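Local coordinates for protein carbonic anhydrase (Porphyridium purpureum, PDB 1DDZ) that probably catalyses the reversible hydration of carbon dioxide to hydrogencarbonate as a zinc-dependent carbonic anhydrase of the beta class, at residues S143-W151 with S362-Y373; K375-Y385 with Q459-G469. All coordinates share one frame; numbering follows the deposited sequence.

Overall arrangement
The chain carries two beta-class carbonic anhydrase repeats, each with a five-stranded mixed sheet and its own zinc site. Contact 1 joins them: residues 143-151, at the start of helix 147-161, pack on helix 361-373. Contact 2 lies wholly within the second repeat, where strands 378-384, with zinc ligand His384, and 462-468 are neighbours in its sheet. The centres are about 18 Å apart, and contact 1 closes before contact 2 opens. Helix 361-373 is followed, after a short loop, by strand 378-384. The helix thus touches both contacts: Val371 packs on Val379 and Leu461, and Val371 O to Gln459 NE2 and Ala370 O to Val376 N are probable hydrogen bonds.

Contact 1: residues S143-W151 with S362-Y373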
loop_
_atom_site.group_PDB
_atom_site.type_symbol
_atom_site.label_atom_id
_atom_site.label_comp_id
_atom_site.label_asym_id
_atom_site.label_seq_id
_atom_site.Cartn_x
_atom_site.Cartn_y
_atom_site.Cartn_z
ATOM N N SER A 143 4.574 -22.244 0.320
ATOM C CA SER A 143 4.303 -21.481 1.524
ATOM C C SER A 143 5.602 -20.937 2.114
ATOM O O SER A 143 6.682 -21.177 1.561
ATOM C CB SER A 143 3.526 -22.317 2.542
ATOM O OG SER A 143 4.252 -23.480 2.889
ATOM N N ARG A 144 5.493 -20.153 3.182
ATOM C CA ARG A 144 6.664 -19.582 3.829
ATOM C C ARG A 144 7.479 -18.758 2.815
ATOM O O ARG A 144 8.705 -18.845 2.786
ATOM C CB ARG A 144 7.530 -20.717 4.399
ATOM C CG ARG A 144 6.873 -21.520 5.526
ATOM C CD ARG A 144 7.682 -22.765 5.906
ATOM N NE ARG A 144 7.518 -23.837 4.919
ATOM C CZ ARG A 144 8.506 -24.602 4.451
ATOM N NH1 ARG A 144 9.753 -24.426 4.877
ATOM N NH2 ARG A 144 8.251 -25.544 3.543
ATOM N N LEU A 145 6.798 -18.024 1.937
ATOM C CA LEU A 145 7.488 -17.232 0.921
ATOM C C LEU A 145 7.946 -15.841 1.383
ATOM O O LEU A 145 8.611 -15.137 0.627
ATOM C CB LEU A 145 6.633 -17.114 -0.341
ATOM C CG LEU A 145 6.320 -18.401 -1.120
ATOM C CD1 LEU A 145 5.536 -18.054 -2.357
ATOM C CD2 LEU A 145 7.577 -19.122 -1.524
ATOM N N GLY A 146 7.602 -15.447 2.606
ATOM C CA GLY A 146 7.998 -14.146 3.109
ATOM C C GLY A 146 7.157 -12.973 2.617
ATOM O O GLY A 146 5.934 -13.088 2.443
ATOM N N LEU A 147 7.822 -11.844 2.367
ATOM C CA LEU A 147 7.183 -10.607 1.888
ATOM C C LEU A 147 6.060 -10.847 0.873
ATOM O O LEU A 147 4.927 -10.406 1.071
ATOM C CB LEU A 147 8.242 -9.694 1.256
ATOM C CG LEU A 147 8.054 -8.289 0.619
ATOM C CD1 LEU A 147 7.044 -8.235 -0.508
ATOM C CD2 LEU A 147 7.707 -7.290 1.659
ATOM N N ILE A 148 6.394 -11.496 -0.234
ATOM C CA ILE A 148 5.427 -11.745 -1.285
ATOM C C ILE A 148 4.189 -12.568 -0.896
ATOM O O ILE A 148 3.154 -12.463 -1.563
ATOM C CB ILE A 148 6.098 -12.359 -2.515
ATOM C CG1 ILE A 148 5.136 -12.291 -3.704
ATOM C CG2 ILE A 148 6.542 -13.785 -2.216
ATOM C CD1 ILE A 148 5.774 -12.634 -4.987
ATOM N N ASP A 149 4.265 -13.360 0.173
ATOM C CA ASP A 149 3.100 -14.152 0.570
ATOM C C ASP A 149 1.955 -13.246 1.015
ATOM O O ASP A 149 0.780 -13.601 0.885
ATOM C CB ASP A 149 3.469 -15.126 1.686
ATOM C CG ASP A 149 3.564 -16.540 1.203
ATOM O OD1 ASP A 149 3.139 -16.823 0.061
ATOM O OD2 ASP A 149 4.060 -17.387 1.967
ATOM N N ASN A 150 2.298 -12.041 1.485
ATOM C CA ASN A 150 1.294 -11.066 1.927
ATOM C C ASN A 150 0.551 -10.511 0.706
ATOM O O ASN A 150 -0.638 -10.215 0.752
ATOM C CB ASN A 150 1.963 -9.957 2.728
ATOM C CG ASN A 150 2.676 -10.480 3.970
ATOM O OD1 ASN A 150 2.050 -10.946 4.918
ATOM N ND2 ASN A 150 3.998 -10.403 3.965
ATOM N N TRP A 151 1.252 -10.421 -0.418
ATOM C CA TRP A 151 0.648 -9.963 -1.660
ATOM C C TRP A 151 -0.280 -11.100 -2.111
ATOM O O TRP A 151 -1.448 -10.885 -2.424
ATOM C CB TRP A 151 1.741 -9.736 -2.721
ATOM C CG TRP A 151 1.229 -9.200 -4.030
ATOM C CD1 TRP A 151 0.986 -9.910 -5.170
ATOM C CD2 TRP A 151 0.910 -7.831 -4.331
ATOM N NE1 TRP A 151 0.533 -9.069 -6.161
ATOM C CE2 TRP A 151 0.481 -7.790 -5.675
ATOM C CE3 TRP A 151 0.952 -6.637 -3.593
ATOM C CZ2 TRP A 151 0.096 -6.599 -6.302
ATOM C CZ3 TRP A 151 0.568 -5.455 -4.216
ATOM C CH2 TRP A 151 0.146 -5.448 -5.558
ATOM N N SER A 362 3.693 -3.400 -4.234
ATOM C CA SER A 362 3.626 -3.882 -5.617
ATOM C C SER A 362 5.051 -4.025 -6.176
ATOM O O SER A 362 5.386 -5.008 -6.828
ATOM C CB SER A 362 2.794 -2.941 -6.496
ATOM O OG SER A 362 2.811 -3.386 -7.842
ATOM N N PHE A 363 5.883 -3.016 -5.938
ATOM C CA PHE A 363 7.284 -3.020 -6.364
ATOM C C PHE A 363 8.087 -4.107 -5.611
ATOM O O PHE A 363 8.768 -4.940 -6.235
ATOM C CB PHE A 363 7.882 -1.591 -6.167
ATOM C CG PHE A 363 9.374 -1.554 -5.957
ATOM C CD1 PHE A 363 9.895 -1.036 -4.776
ATOM C CD2 PHE A 363 10.250 -2.035 -6.918
ATOM C CE1 PHE A 363 11.273 -0.998 -4.545
ATOM C CE2 PHE A 363 11.635 -2.010 -6.700
ATOM C CZ PHE A 363 12.141 -1.485 -5.507
ATOM N N LEU A 364 7.989 -4.124 -4.280
ATOM C CA LEU A 364 8.716 -5.107 -3.467
ATOM C C LEU A 364 8.394 -6.567 -3.784
ATOM O O LEU A 364 9.292 -7.419 -3.828
ATOM C CB LEU A 364 8.491 -4.824 -1.992
ATOM C CG LEU A 364 9.037 -3.491 -1.500
ATOM C CD1 LEU A 364 8.552 -3.201 -0.089
ATOM C CD2 LEU A 364 10.561 -3.512 -1.576
ATOM N N SER A 365 7.123 -6.854 -4.053
ATOM C CA SER A 365 6.688 -8.214 -4.380
ATOM C C SER A 365 7.288 -8.694 -5.691
ATOM O O SER A 365 7.741 -9.833 -5.783
ATOM C CB SER A 365 5.154 -8.297 -4.387
ATOM O OG SER A 365 4.638 -7.993 -3.085
ATOM N N VAL A 366 7.305 -7.833 -6.708
ATOM C CA VAL A 366 7.897 -8.199 -8.004
ATOM C C VAL A 366 9.405 -8.393 -7.828
ATOM O O VAL A 366 9.964 -9.372 -8.324
ATOM C CB VAL A 366 7.663 -7.114 -9.097
ATOM C CG1 VAL A 366 8.348 -7.503 -10.370
ATOM C CG2 VAL A 366 6.178 -6.928 -9.383
ATOM N N LEU A 367 10.046 -7.469 -7.101
ATOM C CA LEU A 367 11.492 -7.506 -6.833
ATOM C C LEU A 367 11.876 -8.809 -6.148
ATOM O O LEU A 367 12.722 -9.551 -6.641
ATOM C CB LEU A 367 11.895 -6.346 -5.910
ATOM C CG LEU A 367 13.137 -5.477 -6.149
ATOM C CD1 LEU A 367 13.644 -4.995 -4.825
ATOM C CD2 LEU A 367 14.234 -6.199 -6.896
ATOM N N GLN A 368 11.237 -9.097 -5.022
ATOM C CA GLN A 368 11.529 -10.318 -4.278
ATOM C C GLN A 368 11.341 -11.562 -5.131
ATOM O O GLN A 368 12.220 -12.428 -5.184
ATOM C CB GLN A 368 10.661 -10.433 -3.026
ATOM C CG GLN A 368 11.040 -11.662 -2.225
ATOM C CD GLN A 368 9.984 -12.086 -1.245
ATOM O OE1 GLN A 368 8.834 -11.658 -1.331
ATOM N NE2 GLN A 368 10.363 -12.945 -0.309
ATOM N N TYR A 369 10.200 -11.638 -5.810
ATOM C CA TYR A 369 9.915 -12.774 -6.665
ATOM C C TYR A 369 11.028 -12.983 -7.714
ATOM O O TYR A 369 11.495 -14.102 -7.920
ATOM C CB TYR A 369 8.564 -12.594 -7.352
ATOM C CG TYR A 369 8.150 -13.835 -8.126
ATOM C CD1 TYR A 369 7.498 -14.879 -7.482
ATOM C CD2 TYR A 369 8.429 -13.973 -9.483
ATOM C CE1 TYR A 369 7.139 -16.028 -8.155
ATOM C CE2 TYR A 369 8.070 -15.128 -10.175
ATOM C CZ TYR A 369 7.418 -16.154 -9.501
ATOM O OH TYR A 369 7.052 -17.309 -10.164
ATOM N N ALA A 370 11.474 -11.896 -8.344
ATOM C CA ALA A 370 12.512 -11.966 -9.376
ATOM C C ALA A 370 13.905 -12.258 -8.849
ATOM O O ALA A 370 14.608 -13.111 -9.369
ATOM C CB ALA A 370 12.532 -10.668 -10.171
ATOM N N VAL A 371 14.312 -11.516 -7.832
ATOM C CA VAL A 371 15.632 -11.662 -7.244
ATOM C C VAL A 371 15.785 -12.918 -6.395
ATOM O O VAL A 371 16.704 -13.695 -6.608
ATOM C CB VAL A 371 15.992 -10.416 -6.370
ATOM C CG1 VAL A 371 17.345 -10.590 -5.688
ATOM C CG2 VAL A 371 15.997 -9.150 -7.223
ATOM N N GLN A 372 14.883 -13.122 -5.448
ATOM C CA GLN A 372 14.980 -14.277 -4.566
ATOM C C GLN A 372 14.557 -15.616 -5.137
ATOM O O GLN A 372 15.244 -16.609 -4.944
ATOM C CB GLN A 372 14.205 -14.026 -3.291
ATOM C CG GLN A 372 14.415 -15.110 -2.270
ATOM C CD GLN A 372 13.706 -14.826 -0.976
ATOM O OE1 GLN A 372 13.128 -13.762 -0.796
ATOM N NE2 GLN A 372 13.713 -15.797 -0.073
ATOM N N TYR A 373 13.429 -15.646 -5.841
ATOM C CA TYR A 373 12.915 -16.892 -6.398
ATOM C C TYR A 373 13.335 -17.222 -7.825
ATOM O O TYR A 373 13.783 -18.331 -8.088
ATOM C CB TYR A 373 11.397 -16.944 -6.198
ATOM C CG TYR A 373 11.057 -16.845 -4.721
ATOM C CD1 TYR A 373 10.122 -15.934 -4.243
ATOM C CD2 TYR A 373 11.737 -17.629 -3.790
ATOM C CE1 TYR A 373 9.877 -15.812 -2.856
ATOM C CE2 TYR A 373 11.500 -17.517 -2.413
ATOM C CZ TYR A 373 10.573 -16.618 -1.941
ATOM O OH TYR A 373 10.278 -16.610 -0.569
HETATM O O HOH W 1 11.599 -14.557 2.330
#
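The carbonyl oxygen of Leu145 is gripped by two side chains of helix 361-373. Tyr373 OH donates to Leu145 O at 2.5 Å from above the carbonyl plane, while Gln368 NE2 reaches the same oxygen at 3.0 Å, close to the C=O direction. The other end of that amide takes the backbone N-H of Ile148: N to Gln368 OE1 is 2.7 Å, in the carbonyl plane. Gln368 reaches from its helix to the Leu145-Ile148 turn because its CG stands opposite the backbone N (chi1 -177°) and the chain is extended; a second NE2 bond, to Gln372 OE1, fixes the rotation of its amide. An alanine in place of this glutamine is likely to leave Ile148 N without its acceptor and Leu145 O with Tyr373 as its remaining side-chain donor here. Ile148 is a knob among Ser365, Gln368, Tyr369 and Tyr373. Trp151 receives Ser365 CB over one ring face, while its NE1 bonds to Ile98 O. The helical segments cross at -126°, their axes 8.9 Å apart. The contact joins the two carbonic anhydrase regions of the chain: helix 361-373 rests through Val366 and Ala370 on strand 323-328 and through Val371 on helix 449-456, whereas Leu147 packs on Leu401 of the second subunit.

Contact 2: residues K375-Y385 with Q459-G469; sequences KVKRVVVCGHY and QELEVQGVVYG. With ZN (zinc ion), chain D.
The Tyr468 ring takes His384 CB over one face, a CH-pi contact 4.2 Å from the centroid, and Cys382 SG in plane at its edge. Tyr385 presents a face to Val467 CG2, which lies 4.1 Å from the ring centroid, and its hydroxyl bonds to Glu435. Val467 chi1 of 75° places CG1 against the phenol end, 3.6 Å from Tyr385 CZ. The Tyr468 cluster and Val467 lie on opposite faces of the strand pair. These are adjacent parallel strands of the five-stranded mixed sheet, joined by a helical connection without strands, and they pair in register from Arg378 opposite Glu462 to Cys382 opposite Val466. Their backbone bonds alternate between the two strands, as in Val379 N to Glu462 O at 2.8 Å. The Arg378 and Glu462 side chains run alongside each other, Glu462 OE1 at the guanidinium edge in a long salt bridge 3.5 Å from Arg378 NE; Lys377 NZ and Glu460 OE2 form another. One water links Val376 O, Gln459 NE2 and Glu460 O, and Gln459 NE2 also bonds to Val371 O of helix 361-373. His384 reaches the zinc ion through NE2, 2.0 Å away, and Cys328, Asp330 and Cys387 complete the site. Thus the strand pair carries salt bridges at its N-terminal end and a metal ligand at the other, where packing of His384 CB on Tyr468 is consistent with second-shell positioning of the imidazole.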
loop_
_atom_site.group_PDB
_atom_site.type_symbol
_atom_site.label_atom_id
_atom_site.label_comp_id
_atom_site.label_asym_id
_atom_site.label_seq_id
_atom_site.Cartn_x
_atom_site.Cartn_y
_atom_site.Cartn_z
ATOM N N LYS A 375 15.748 -15.691 -9.285
ATOM C CA LYS A 375 17.183 -15.473 -9.293
ATOM C C LYS A 375 17.691 -14.749 -10.555
ATOM O O LYS A 375 18.624 -15.204 -11.203
ATOM C CB LYS A 375 17.930 -16.804 -9.151
ATOM C CG LYS A 375 17.559 -17.651 -7.954
ATOM C CD LYS A 375 17.969 -17.045 -6.641
ATOM C CE LYS A 375 18.020 -18.129 -5.565
ATOM N NZ LYS A 375 16.768 -18.965 -5.540
ATOM N N VAL A 376 17.059 -13.640 -10.923
ATOM C CA VAL A 376 17.493 -12.879 -12.102
ATOM C C VAL A 376 18.874 -12.249 -11.840
ATOM O O VAL A 376 19.158 -11.825 -10.725
ATOM C CB VAL A 376 16.477 -11.767 -12.480
ATOM C CG1 VAL A 376 15.168 -12.390 -12.916
ATOM C CG2 VAL A 376 16.261 -10.801 -11.325
ATOM N N LYS A 377 19.704 -12.162 -12.877
ATOM C CA LYS A 377 21.052 -11.597 -12.753
ATOM C C LYS A 377 21.092 -10.076 -12.806
ATOM O O LYS A 377 22.015 -9.467 -12.284
ATOM C CB LYS A 377 21.960 -12.139 -13.858
ATOM C CG LYS A 377 22.027 -13.657 -13.928
ATOM C CD LYS A 377 22.620 -14.281 -12.661
ATOM C CE LYS A 377 22.504 -15.806 -12.684
ATOM N NZ LYS A 377 23.179 -16.445 -11.517
ATOM N N ARG A 378 20.096 -9.466 -13.447
ATOM C CA ARG A 378 20.037 -8.012 -13.567
ATOM C C ARG A 378 18.686 -7.418 -13.278
ATOM O O ARG A 378 17.667 -7.997 -13.610
ATOM C CB ARG A 378 20.398 -7.570 -14.984
ATOM C CG ARG A 378 21.863 -7.278 -15.200
ATOM C CD ARG A 378 22.583 -8.401 -15.942
ATOM N NE ARG A 378 22.751 -8.100 -17.367
ATOM C CZ ARG A 378 21.947 -8.549 -18.329
ATOM N NH1 ARG A 378 20.903 -9.322 -18.034
ATOM N NH2 ARG A 378 22.214 -8.258 -19.594
ATOM N N VAL A 379 18.682 -6.238 -12.679
ATOM C CA VAL A 379 17.449 -5.524 -12.442
ATOM C C VAL A 379 17.691 -4.217 -13.176
ATOM O O VAL A 379 18.698 -3.544 -12.912
ATOM C CB VAL A 379 17.193 -5.249 -10.951
ATOM C CG1 VAL A 379 15.988 -4.331 -10.788
ATOM C CG2 VAL A 379 16.945 -6.577 -10.209
ATOM N N VAL A 380 16.826 -3.897 -14.132
ATOM C CA VAL A 380 16.953 -2.666 -14.900
ATOM C C VAL A 380 15.835 -1.676 -14.591
ATOM O O VAL A 380 14.672 -2.053 -14.637
ATOM C CB VAL A 380 16.926 -2.966 -16.430
ATOM C CG1 VAL A 380 16.992 -1.664 -17.244
ATOM C CG2 VAL A 380 18.080 -3.885 -16.813
ATOM N N VAL A 381 16.176 -0.451 -14.186
ATOM C CA VAL A 381 15.162 0.588 -13.953
ATOM C C VAL A 381 15.241 1.458 -15.215
ATOM O O VAL A 381 16.294 2.040 -15.518
ATOM C CB VAL A 381 15.423 1.478 -12.685
ATOM C CG1 VAL A 381 14.393 2.598 -12.608
ATOM C CG2 VAL A 381 15.352 0.644 -11.405
ATOM N N CYS A 382 14.143 1.506 -15.968
ATOM C CA CYS A 382 14.115 2.266 -17.201
ATOM C C CYS A 382 13.148 3.430 -17.204
ATOM O O CYS A 382 11.959 3.267 -16.923
ATOM C CB CYS A 382 13.785 1.352 -18.369
ATOM S SG CYS A 382 13.835 2.172 -19.996
ATOM N N GLY A 383 13.697 4.619 -17.424
ATOM C CA GLY A 383 12.878 5.816 -17.523
ATOM C C GLY A 383 12.850 6.182 -19.005
ATOM O O GLY A 383 13.514 5.526 -19.802
ATOM N N HIS A 384 12.115 7.212 -19.398
ATOM C CA HIS A 384 12.064 7.597 -20.814
ATOM C C HIS A 384 11.889 9.106 -20.939
ATOM O O HIS A 384 11.181 9.722 -20.133
ATOM C CB HIS A 384 10.963 6.813 -21.603
ATOM C CG HIS A 384 9.563 7.017 -21.095
ATOM N ND1 HIS A 384 8.590 7.631 -21.845
ATOM C CD2 HIS A 384 8.992 6.738 -19.897
ATOM C CE1 HIS A 384 7.482 7.733 -21.132
ATOM N NE2 HIS A 384 7.695 7.201 -19.939
ATOM N N TYR A 385 12.538 9.705 -21.940
ATOM C CA TYR A 385 12.460 11.156 -22.131
ATOM C C TYR A 385 11.050 11.606 -22.399
ATOM O O TYR A 385 10.253 10.860 -22.936
ATOM C CB TYR A 385 13.395 11.610 -23.234
ATOM C CG TYR A 385 14.832 11.473 -22.824
ATOM C CD1 TYR A 385 15.743 10.800 -23.624
ATOM C CD2 TYR A 385 15.273 11.987 -21.604
ATOM C CE1 TYR A 385 17.063 10.639 -23.227
ATOM C CE2 TYR A 385 16.589 11.829 -21.197
ATOM C CZ TYR A 385 17.475 11.151 -22.012
ATOM O OH TYR A 385 18.776 10.969 -21.611
ATOM N N GLN A 459 25.208 -13.560 -4.313
ATOM C CA GLN A 459 24.422 -13.814 -5.516
ATOM C C GLN A 459 24.710 -12.731 -6.579
ATOM O O GLN A 459 24.659 -11.537 -6.263
ATOM C CB GLN A 459 22.938 -13.808 -5.116
ATOM C CG GLN A 459 21.935 -14.077 -6.226
ATOM C CD GLN A 459 20.500 -14.065 -5.724
ATOM O OE1 GLN A 459 20.203 -14.592 -4.660
ATOM N NE2 GLN A 459 19.606 -13.471 -6.493
ATOM N N GLU A 460 25.020 -13.139 -7.817
ATOM C CA GLU A 460 25.292 -12.190 -8.911
ATOM C C GLU A 460 24.024 -11.400 -9.193
ATOM O O GLU A 460 23.030 -11.963 -9.651
ATOM C CB GLU A 460 25.670 -12.903 -10.210
ATOM C CG GLU A 460 27.075 -13.421 -10.307
ATOM C CD GLU A 460 27.298 -14.239 -11.579
ATOM O OE1 GLU A 460 28.346 -14.032 -12.231
ATOM O OE2 GLU A 460 26.440 -15.090 -11.926
ATOM N N LEU A 461 24.060 -10.100 -8.940
ATOM C CA LEU A 461 22.913 -9.260 -9.179
ATOM C C LEU A 461 23.369 -7.852 -9.506
ATOM O O LEU A 461 23.822 -7.117 -8.642
ATOM C CB LEU A 461 22.004 -9.239 -7.948
ATOM C CG LEU A 461 20.757 -8.362 -8.081
ATOM C CD1 LEU A 461 19.808 -8.927 -9.131
ATOM C CD2 LEU A 461 20.070 -8.332 -6.758
ATOM N N GLU A 462 23.198 -7.467 -10.758
ATOM C CA GLU A 462 23.569 -6.140 -11.230
ATOM C C GLU A 462 22.348 -5.230 -11.330
ATOM O O GLU A 462 21.313 -5.626 -11.850
ATOM C CB GLU A 462 24.226 -6.289 -12.597
ATOM C CG GLU A 462 24.471 -5.010 -13.352
ATOM C CD GLU A 462 25.126 -5.255 -14.695
ATOM O OE1 GLU A 462 24.392 -5.468 -15.684
ATOM O OE2 GLU A 462 26.377 -5.244 -14.760
ATOM N N VAL A 463 22.433 -4.045 -10.754
ATOM C CA VAL A 463 21.327 -3.091 -10.837
ATOM C C VAL A 463 21.752 -2.038 -11.856
ATOM O O VAL A 463 22.707 -1.297 -11.631
ATOM C CB VAL A 463 21.036 -2.415 -9.485
ATOM C CG1 VAL A 463 19.878 -1.436 -9.635
ATOM C CG2 VAL A 463 20.724 -3.473 -8.411
ATOM N N GLN A 464 21.057 -1.997 -12.981
ATOM C CA GLN A 464 21.344 -1.075 -14.079
ATOM C C GLN A 464 20.284 0.026 -14.228
ATOM O O GLN A 464 19.080 -0.210 -14.059
ATOM C CB GLN A 464 21.461 -1.896 -15.374
ATOM C CG GLN A 464 21.501 -1.117 -16.671
ATOM C CD GLN A 464 22.860 -0.493 -16.965
ATOM O OE1 GLN A 464 23.026 0.732 -16.913
ATOM N NE2 GLN A 464 23.819 -1.323 -17.301
ATOM N N GLY A 465 20.751 1.237 -14.503
ATOM C CA GLY A 465 19.882 2.390 -14.699
ATOM C C GLY A 465 19.983 2.720 -16.182
ATOM O O GLY A 465 21.089 2.729 -16.749
ATOM N N VAL A 466 18.863 3.058 -16.805
ATOM C CA VAL A 466 18.842 3.277 -18.247
ATOM C C VAL A 466 17.755 4.307 -18.595
ATOM O O VAL A 466 16.849 4.528 -17.795
ATOM C CB VAL A 466 18.590 1.855 -18.914
ATOM C CG1 VAL A 466 17.224 1.731 -19.533
ATOM C CG2 VAL A 466 19.703 1.463 -19.852
ATOM N N VAL A 467 17.908 5.030 -19.706
ATOM C CA VAL A 467 16.896 6.013 -20.138
ATOM C C VAL A 467 16.961 6.104 -21.659
ATOM O O VAL A 467 17.974 5.761 -22.247
ATOM C CB VAL A 467 17.135 7.432 -19.544
ATOM C CG1 VAL A 467 18.309 8.135 -20.256
ATOM C CG2 VAL A 467 15.881 8.292 -19.692
ATOM N N TYR A 468 15.883 6.511 -22.307
ATOM C CA TYR A 468 15.919 6.619 -23.756
ATOM C C TYR A 468 14.863 7.577 -24.238
ATOM O O TYR A 468 13.957 7.946 -23.481
ATOM C CB TYR A 468 15.706 5.260 -24.419
ATOM C CG TYR A 468 14.287 4.756 -24.346
ATOM C CD1 TYR A 468 13.392 4.955 -25.399
ATOM C CD2 TYR A 468 13.834 4.074 -23.227
ATOM C CE1 TYR A 468 12.074 4.479 -25.336
ATOM C CE2 TYR A 468 12.523 3.598 -23.155
ATOM C CZ TYR A 468 11.655 3.802 -24.209
ATOM O OH TYR A 468 10.382 3.298 -24.134
ATOM N N GLY A 469 15.022 8.018 -25.481
ATOM C CA GLY A 469 14.062 8.906 -26.115
ATOM C C GLY A 469 13.449 8.056 -27.205
ATOM O O GLY A 469 14.172 7.360 -27.919
HETATM ZN ZN ZN D . 6.344 7.712 -18.536
HETATM O O HOH W 2 20.713 -13.743 -8.956
HETATM O O HOH W 3 24.479 -15.911 -8.836
#